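Local coordinates for protein cryptochrome DASH, chloroplastic/mitochondrial (Arabidopsis thaliana, PDB 2J4D) that binds FAD and a folate light antenna, repairs cyclobutane pyrimidine dimers in single-stranded DNA, and may also act as a photoreceptor, at residues E241-M246 / L383-F388; D377-E382 / G461-F466. One frame throughout, in Å; residues are numbered along the deposited sequence.

Interaction 1: E241-M246 / L383-F388. With FAD (flavin-adenine dinucleotide), chain C.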
loop_
_atom_site.group_PDB
_atom_site.type_symbol
_atom_site.label_atom_id
_atom_site.label_comp_id
_atom_site.label_asym_id
_atom_site.label_seq_id
_atom_site.Cartn_x
_atom_site.Cartn_y
_atom_site.Cartn_z
ATOM N N GLU A 241 -6.098 1.543 18.589
ATOM C CA GLU A 241 -6.483 0.195 18.212
ATOM C C GLU A 241 -7.795 0.282 17.449
ATOM O O GLU A 241 -8.524 1.265 17.567
ATOM C CB GLU A 241 -6.638 -0.691 19.451
ATOM C CG GLU A 241 -5.353 -0.840 20.286
ATOM C CD GLU A 241 -4.126 -1.277 19.469
ATOM O OE1 GLU A 241 -4.295 -1.982 18.456
ATOM O OE2 GLU A 241 -2.981 -0.931 19.847
ATOM N N VAL A 242 -8.072 -0.735 16.645
ATOM C CA VAL A 242 -9.297 -0.785 15.857
ATOM C C VAL A 242 -10.430 -1.208 16.781
ATOM O O VAL A 242 -10.394 -2.286 17.368
ATOM C CB VAL A 242 -9.159 -1.801 14.705
ATOM C CG1 VAL A 242 -10.481 -1.938 13.946
ATOM C CG2 VAL A 242 -8.049 -1.348 13.766
ATOM N N THR A 243 -11.435 -0.356 16.901
ATOM C CA THR A 243 -12.564 -0.635 17.776
ATOM C C THR A 243 -13.696 -1.404 17.090
ATOM O O THR A 243 -14.371 -2.210 17.728
ATOM C CB THR A 243 -13.110 0.683 18.351
ATOM O OG1 THR A 243 -13.405 1.581 17.276
ATOM C CG2 THR A 243 -12.074 1.337 19.253
ATOM N N ARG A 244 -13.889 -1.155 15.796
ATOM C CA ARG A 244 -14.945 -1.807 15.016
ATOM C C ARG A 244 -14.456 -2.111 13.613
ATOM O O ARG A 244 -13.481 -1.523 13.157
ATOM C CB ARG A 244 -16.150 -0.888 14.853
ATOM C CG ARG A 244 -16.687 -0.249 16.102
ATOM C CD ARG A 244 -17.989 0.445 15.743
ATOM N NE ARG A 244 -18.930 -0.523 15.191
ATOM C CZ ARG A 244 -20.011 -0.209 14.490
ATOM N NH1 ARG A 244 -20.297 1.061 14.242
ATOM N NH2 ARG A 244 -20.811 -1.170 14.051
ATOM N N GLY A 245 -15.160 -3.005 12.923
ATOM C CA GLY A 245 -14.801 -3.336 11.554
ATOM C C GLY A 245 -13.550 -4.169 11.348
ATOM O O GLY A 245 -13.151 -4.944 12.208
ATOM N N MET A 246 -12.919 -3.992 10.195
ATOM C CA MET A 246 -11.730 -4.754 9.851
ATOM C C MET A 246 -10.445 -4.340 10.545
ATOM O O MET A 246 -10.041 -3.179 10.513
ATOM C CB MET A 246 -11.522 -4.720 8.337
ATOM C CG MET A 246 -12.644 -5.382 7.566
ATOM S SD MET A 246 -12.358 -5.402 5.793
ATOM C CE MET A 246 -13.018 -3.790 5.314
ATOM N N LEU A 383 -12.680 4.977 7.660
ATOM C CA LEU A 383 -11.280 5.338 7.466
ATOM C C LEU A 383 -10.533 5.674 8.758
ATOM O O LEU A 383 -9.471 5.115 9.021
ATOM C CB LEU A 383 -11.190 6.527 6.517
ATOM C CG LEU A 383 -9.784 7.096 6.305
ATOM C CD1 LEU A 383 -8.887 6.034 5.643
ATOM C CD2 LEU A 383 -9.879 8.335 5.443
ATOM N N SER A 384 -11.070 6.591 9.563
ATOM C CA SER A 384 -10.378 6.965 10.796
ATOM C C SER A 384 -10.380 5.857 11.856
ATOM O O SER A 384 -9.526 5.831 12.731
ATOM C CB SER A 384 -10.972 8.259 11.373
ATOM O OG SER A 384 -12.350 8.108 11.626
ATOM N N THR A 385 -11.325 4.933 11.756
ATOM C CA THR A 385 -11.434 3.830 12.704
ATOM C C THR A 385 -10.596 2.608 12.332
ATOM O O THR A 385 -10.053 1.930 13.206
ATOM C CB THR A 385 -12.904 3.344 12.821
ATOM O OG1 THR A 385 -13.749 4.453 13.150
ATOM C CG2 THR A 385 -13.037 2.253 13.889
ATOM N N THR A 386 -10.494 2.326 11.037
ATOM C CA THR A 386 -9.772 1.132 10.578
ATOM C C THR A 386 -8.554 1.381 9.688
ATOM O O THR A 386 -7.721 0.496 9.532
ATOM C CB THR A 386 -10.711 0.213 9.777
ATOM O OG1 THR A 386 -11.096 0.896 8.578
ATOM C CG2 THR A 386 -11.984 -0.125 10.585
ATOM N N GLY A 387 -8.456 2.565 9.092
ATOM C CA GLY A 387 -7.328 2.836 8.209
ATOM C C GLY A 387 -7.562 2.274 6.813
ATOM O O GLY A 387 -6.640 2.171 5.996
ATOM N N PHE A 388 -8.805 1.895 6.535
ATOM C CA PHE A 388 -9.164 1.353 5.227
ATOM C C PHE A 388 -10.502 1.936 4.776
ATOM O O PHE A 388 -11.310 2.367 5.601
ATOM C CB PHE A 388 -9.284 -0.177 5.300
ATOM C CG PHE A 388 -9.530 -0.839 3.964
ATOM C CD1 PHE A 388 -8.464 -1.188 3.140
ATOM C CD2 PHE A 388 -10.828 -1.090 3.519
ATOM C CE1 PHE A 388 -8.681 -1.777 1.887
ATOM C CE2 PHE A 388 -11.057 -1.682 2.263
ATOM C CZ PHE A 388 -9.976 -2.022 1.448
HETATM P PA FAD C . -9.186 -4.858 -4.936
HETATM O O1A FAD C . -9.182 -6.203 -4.326
HETATM O O2A FAD C . -10.383 -4.386 -5.673
HETATM O O5B FAD C . -7.933 -4.704 -5.933
HETATM C C5B FAD C . -6.791 -5.582 -5.821
HETATM C C4B FAD C . -5.524 -4.721 -5.826
HETATM O O4B FAD C . -5.495 -3.966 -7.036
HETATM C C3B FAD C . -5.436 -3.693 -4.703
HETATM O O3B FAD C . -5.005 -4.257 -3.476
HETATM C C2B FAD C . -4.499 -2.690 -5.304
HETATM O O2B FAD C . -3.129 -2.953 -5.096
HETATM C C1B FAD C . -4.908 -2.678 -6.787
HETATM N N9A FAD C . -5.887 -1.636 -7.165
HETATM C C8A FAD C . -7.256 -1.765 -7.284
HETATM N N7A FAD C . -7.845 -0.634 -7.651
HETATM C C5A FAD C . -6.815 0.271 -7.783
HETATM C C6A FAD C . -6.796 1.640 -8.140
HETATM N N6A FAD C . -7.870 2.348 -8.462
HETATM N N1A FAD C . -5.563 2.272 -8.167
HETATM C C2A FAD C . -4.423 1.577 -7.840
HETATM N N3A FAD C . -4.373 0.270 -7.489
HETATM C C4A FAD C . -5.592 -0.334 -7.463
HETATM N N1 FAD C . -4.723 2.174 -3.327
HETATM C C2 FAD C . -3.532 1.963 -2.664
HETATM O O2 FAD C . -2.947 0.899 -2.745
HETATM N N3 FAD C . -3.008 3.009 -1.888
HETATM C C4 FAD C . -3.619 4.252 -1.742
HETATM O O4 FAD C . -3.105 5.139 -1.036
HETATM C C4X FAD C . -4.842 4.461 -2.425
HETATM N N5 FAD C . -5.529 5.681 -2.333
HETATM C C5X FAD C . -6.673 5.918 -3.099
HETATM C C6 FAD C . -7.285 7.178 -3.098
HETATM C C7 FAD C . -8.445 7.452 -3.860
HETATM C C7M FAD C . -9.054 8.833 -3.817
HETATM C C8 FAD C . -9.006 6.391 -4.659
HETATM C C8M FAD C . -10.251 6.591 -5.509
HETATM C C9 FAD C . -8.398 5.120 -4.669
HETATM C C9A FAD C . -7.227 4.854 -3.897
HETATM N N10 FAD C . -6.593 3.577 -3.885
HETATM C C10 FAD C . -5.366 3.392 -3.210
HETATM C "C1'" FAD C . -6.982 2.536 -4.892
HETATM C "C2'" FAD C . -8.052 1.514 -4.457
HETATM O "O2'" FAD C . -9.178 2.195 -3.930
HETATM C "C3'" FAD C . -7.474 0.577 -3.399
HETATM O "O3'" FAD C . -6.285 -0.072 -3.890
HETATM C "C4'" FAD C . -8.419 -0.556 -2.960
HETATM O "O4'" FAD C . -9.603 -0.015 -2.368
HETATM C "C5'" FAD C . -7.696 -1.442 -1.954
HETATM O "O5'" FAD C . -8.548 -2.517 -1.550
HETATM P P FAD C . -8.553 -3.966 -2.173
HETATM O O1P FAD C . -7.198 -4.491 -1.941
HETATM O O2P FAD C . -9.646 -4.756 -1.542
HETATM O O3P FAD C . -8.967 -3.843 -3.701
HETATM O O HOH W 1 -9.604 2.876 15.697
HETATM O O HOH W 2 -7.532 -2.227 10.362
#
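Thr385 is the first residue of 383-388 to meet the other segment. Its methyl CG2 lies 3.5 Å from Thr243 OG1, the two side chains meeting at about a right angle. The hydroxyl goes back into its own helix, to the carbonyl of Lys381. Val242 packs both its methyls against the carbonyl of Thr385, CG2 coming to 3.9 Å from Thr385 O, and a water donates to that same oxygen and to Glu241 O.

Thr386 points at the incoming chain. Its CG2 comes within 3.3 Å of Arg244 O, a buried carbonyl for which the model offers no hydrogen-bonding partner, and also touches Met246 O. With chi1 at 66°, OG1 sits between the backbone N and the carbonyl carbon, where it bonds to Glu382 O and accepts from Phe388 N (3.2 Å), closing an ST turn. A second water donates to Met246 O and Thr386 O, so waters link the carbonyls of Glu241 and Met246 to those of Thr385 and Thr386.

At Gly387 the backbone leaves the helix with positive phi, at angles where a side chain would collide with the carbonyl oxygen of Thr386. The ring of Phe388 extends to the cofactor, where FAD O5' lies at its edge, near the ring plane, 3.4 Å from Phe388 CZ. Met246, its chain bent at chi3 (-86°), brings CE obliquely to 3.9 Å from Phe388 CD2. Arg394 adds a cation-pi contact to this ring. Here a helix C terminus, broken at glycine, delivers an aromatic residue to the FAD pocket of a class-1 photolyase fold, while the chain entering strand 245-248 packs against the turn.

Interaction 2: D377-E382 / G461-F466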
loop_
_atom_site.group_PDB
_atom_site.type_symbol
_atom_site.label_atom_id
_atom_site.label_comp_id
_atom_site.label_asym_id
_atom_site.label_seq_id
_atom_site.Cartn_x
_atom_site.Cartn_y
_atom_site.Cartn_z
ATOM N N ASP A 377 -20.206 10.288 5.568
ATOM C CA ASP A 377 -19.791 10.111 6.957
ATOM C C ASP A 377 -19.395 8.697 7.343
ATOM O O ASP A 377 -18.405 8.503 8.051
ATOM C CB ASP A 377 -20.881 10.623 7.917
ATOM C CG ASP A 377 -21.158 12.110 7.743
ATOM O OD1 ASP A 377 -20.238 12.834 7.298
ATOM O OD2 ASP A 377 -22.287 12.558 8.059
ATOM N N ALA A 378 -20.162 7.714 6.885
ATOM C CA ALA A 378 -19.862 6.323 7.193
ATOM C C ALA A 378 -18.479 5.965 6.644
ATOM O O ALA A 378 -17.685 5.308 7.312
ATOM C CB ALA A 378 -20.929 5.405 6.585
ATOM N N ASN A 379 -18.200 6.392 5.420
ATOM C CA ASN A 379 -16.904 6.103 4.817
ATOM C C ASN A 379 -15.764 6.786 5.566
ATOM O O ASN A 379 -14.736 6.163 5.836
ATOM C CB ASN A 379 -16.910 6.515 3.339
ATOM C CG ASN A 379 -17.385 5.393 2.424
ATOM O OD1 ASN A 379 -16.671 4.413 2.203
ATOM N ND2 ASN A 379 -18.604 5.524 1.900
ATOM N N MET A 380 -15.947 8.051 5.931
ATOM C CA MET A 380 -14.890 8.767 6.642
ATOM C C MET A 380 -14.677 8.183 8.035
ATOM O O MET A 380 -13.561 8.189 8.560
ATOM C CB MET A 380 -15.219 10.260 6.730
ATOM C CG MET A 380 -15.350 10.940 5.367
ATOM S SD MET A 380 -13.946 10.609 4.261
ATOM C CE MET A 380 -12.613 11.440 5.182
ATOM N N LYS A 381 -15.744 7.667 8.636
ATOM C CA LYS A 381 -15.616 7.069 9.956
ATOM C C LYS A 381 -14.898 5.722 9.799
ATOM O O LYS A 381 -14.067 5.352 10.628
ATOM C CB LYS A 381 -16.995 6.870 10.597
ATOM C CG LYS A 381 -16.940 6.517 12.083
ATOM C CD LYS A 381 -18.331 6.469 12.715
ATOM C CE LYS A 381 -19.041 7.830 12.661
ATOM N NZ LYS A 381 -18.381 8.907 13.467
ATOM N N GLU A 382 -15.213 4.989 8.733
ATOM C CA GLU A 382 -14.551 3.704 8.500
ATOM C C GLU A 382 -13.044 3.946 8.410
ATOM O O GLU A 382 -12.238 3.233 9.012
ATOM C CB GLU A 382 -15.036 3.054 7.194
ATOM C CG GLU A 382 -14.364 1.694 6.938
ATOM C CD GLU A 382 -14.789 1.026 5.643
ATOM O OE1 GLU A 382 -15.783 1.461 5.030
ATOM O OE2 GLU A 382 -14.124 0.047 5.241
ATOM N N GLY A 461 -29.145 0.498 2.902
ATOM C CA GLY A 461 -28.547 1.350 3.915
ATOM C C GLY A 461 -27.801 0.517 4.936
ATOM O O GLY A 461 -27.501 0.972 6.039
ATOM N N GLU A 462 -27.501 -0.718 4.560
ATOM C CA GLU A 462 -26.790 -1.640 5.433
ATOM C C GLU A 462 -25.417 -1.082 5.829
ATOM O O GLU A 462 -25.001 -1.186 6.985
ATOM C CB GLU A 462 -26.608 -2.977 4.715
ATOM C CG GLU A 462 -26.609 -4.183 5.622
ATOM C CD GLU A 462 -27.975 -4.431 6.228
ATOM O OE1 GLU A 462 -28.948 -4.570 5.455
ATOM O OE2 GLU A 462 -28.082 -4.487 7.472
ATOM N N TYR A 463 -24.716 -0.488 4.866
ATOM C CA TYR A 463 -23.386 0.061 5.131
ATOM C C TYR A 463 -23.409 1.272 6.061
ATOM O O TYR A 463 -22.716 1.287 7.075
ATOM C CB TYR A 463 -22.684 0.442 3.818
ATOM C CG TYR A 463 -21.349 1.140 4.027
ATOM C CD1 TYR A 463 -20.221 0.430 4.446
ATOM C CD2 TYR A 463 -21.230 2.517 3.853
ATOM C CE1 TYR A 463 -19.008 1.079 4.691
ATOM C CE2 TYR A 463 -20.020 3.177 4.095
ATOM C CZ TYR A 463 -18.918 2.450 4.514
ATOM O OH TYR A 463 -17.735 3.104 4.768
ATOM N N VAL A 464 -24.191 2.289 5.729
ATOM C CA VAL A 464 -24.232 3.464 6.589
ATOM C C VAL A 464 -24.762 3.129 7.984
ATOM O O VAL A 464 -24.346 3.735 8.972
ATOM C CB VAL A 464 -25.064 4.604 5.967
ATOM C CG1 VAL A 464 -24.463 4.990 4.629
ATOM C CG2 VAL A 464 -26.517 4.186 5.802
ATOM N N ALA A 465 -25.652 2.144 8.065
ATOM C CA ALA A 465 -26.235 1.731 9.345
ATOM C C ALA A 465 -25.209 1.046 10.242
ATOM O O ALA A 465 -25.241 1.187 11.468
ATOM C CB ALA A 465 -27.422 0.790 9.105
ATOM N N PHE A 466 -24.305 0.290 9.632
ATOM C CA PHE A 466 -23.279 -0.396 10.399
ATOM C C PHE A 466 -22.352 0.622 11.058
ATOM O O PHE A 466 -21.997 0.484 12.230
ATOM C CB PHE A 466 -22.464 -1.334 9.491
ATOM C CG PHE A 466 -21.279 -1.955 10.175
ATOM C CD1 PHE A 466 -20.027 -1.346 10.119
ATOM C CD2 PHE A 466 -21.425 -3.122 10.921
ATOM C CE1 PHE A 466 -18.936 -1.887 10.800
ATOM C CE2 PHE A 466 -20.341 -3.675 11.610
ATOM C CZ PHE A 466 -19.091 -3.055 11.550
#
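Tyr463 lays its ring beside the methyl of Ala378, CE2 reaching within 3.5 Å of Ala378 CB by an oblique approach. With CG anti to the backbone N (chi1 175°), the ring reaches from its own helix to helix 374-386, and its hydroxyl donates to Glu382 OE1 over 2.6 Å. That oxygen lies in the ring plane at its edge and is met nearly along its C-O axis, although the carboxylate itself is turned 56° from the ring. Glu382 gets there on a fully extended chain.

The Asn379 and Tyr463 side chains cross at about a right angle. Asn379 OD1 comes to 3.1 Å from Tyr463 OH, while ND2, which bonds to Leu375 O one turn back, rests 3.5 Å from Tyr463 CE2. Both helices belong to the FAD-binding domain of the photolyase family, and the short segments approach to 9.1 Å between axes at an angle of 53°. The small side chain of Ala378 is consistent with the close approach of the backbones here: its CB is 3.8 Å from Val464 CA, with Val464 CG1 a little farther off. A phenylalanine in place of Tyr463 would probably leave the buried Glu382 carboxylate without this hydrogen-bond donor. At the start of helix 462-467, Asp458 accepts from the backbone N of both Tyr463 and Val464.

Overall arrangement
From the N terminus, the chain first reaches 241-246, which leads into strand 245-248, the partner of strand 4-7. After 136 residues, more than half of them helical, it reaches 383-388, the last turn of helix 374-386 and the two residues after it, and closes interaction 1, having passed through 377-382 on the way. Beginning 78 residues after 377-382, again across a span rich in helix, 461-466 closes interaction 2. The segments alternate, so the two loops cross rather than nest. Their centres lie 12 Å apart, and Arg244 joins them directly through a probable hydrogen bond to Phe466 O. Helix 374-386 thus ties the small two-stranded sheet, helix 462-467 and the FAD pocket together.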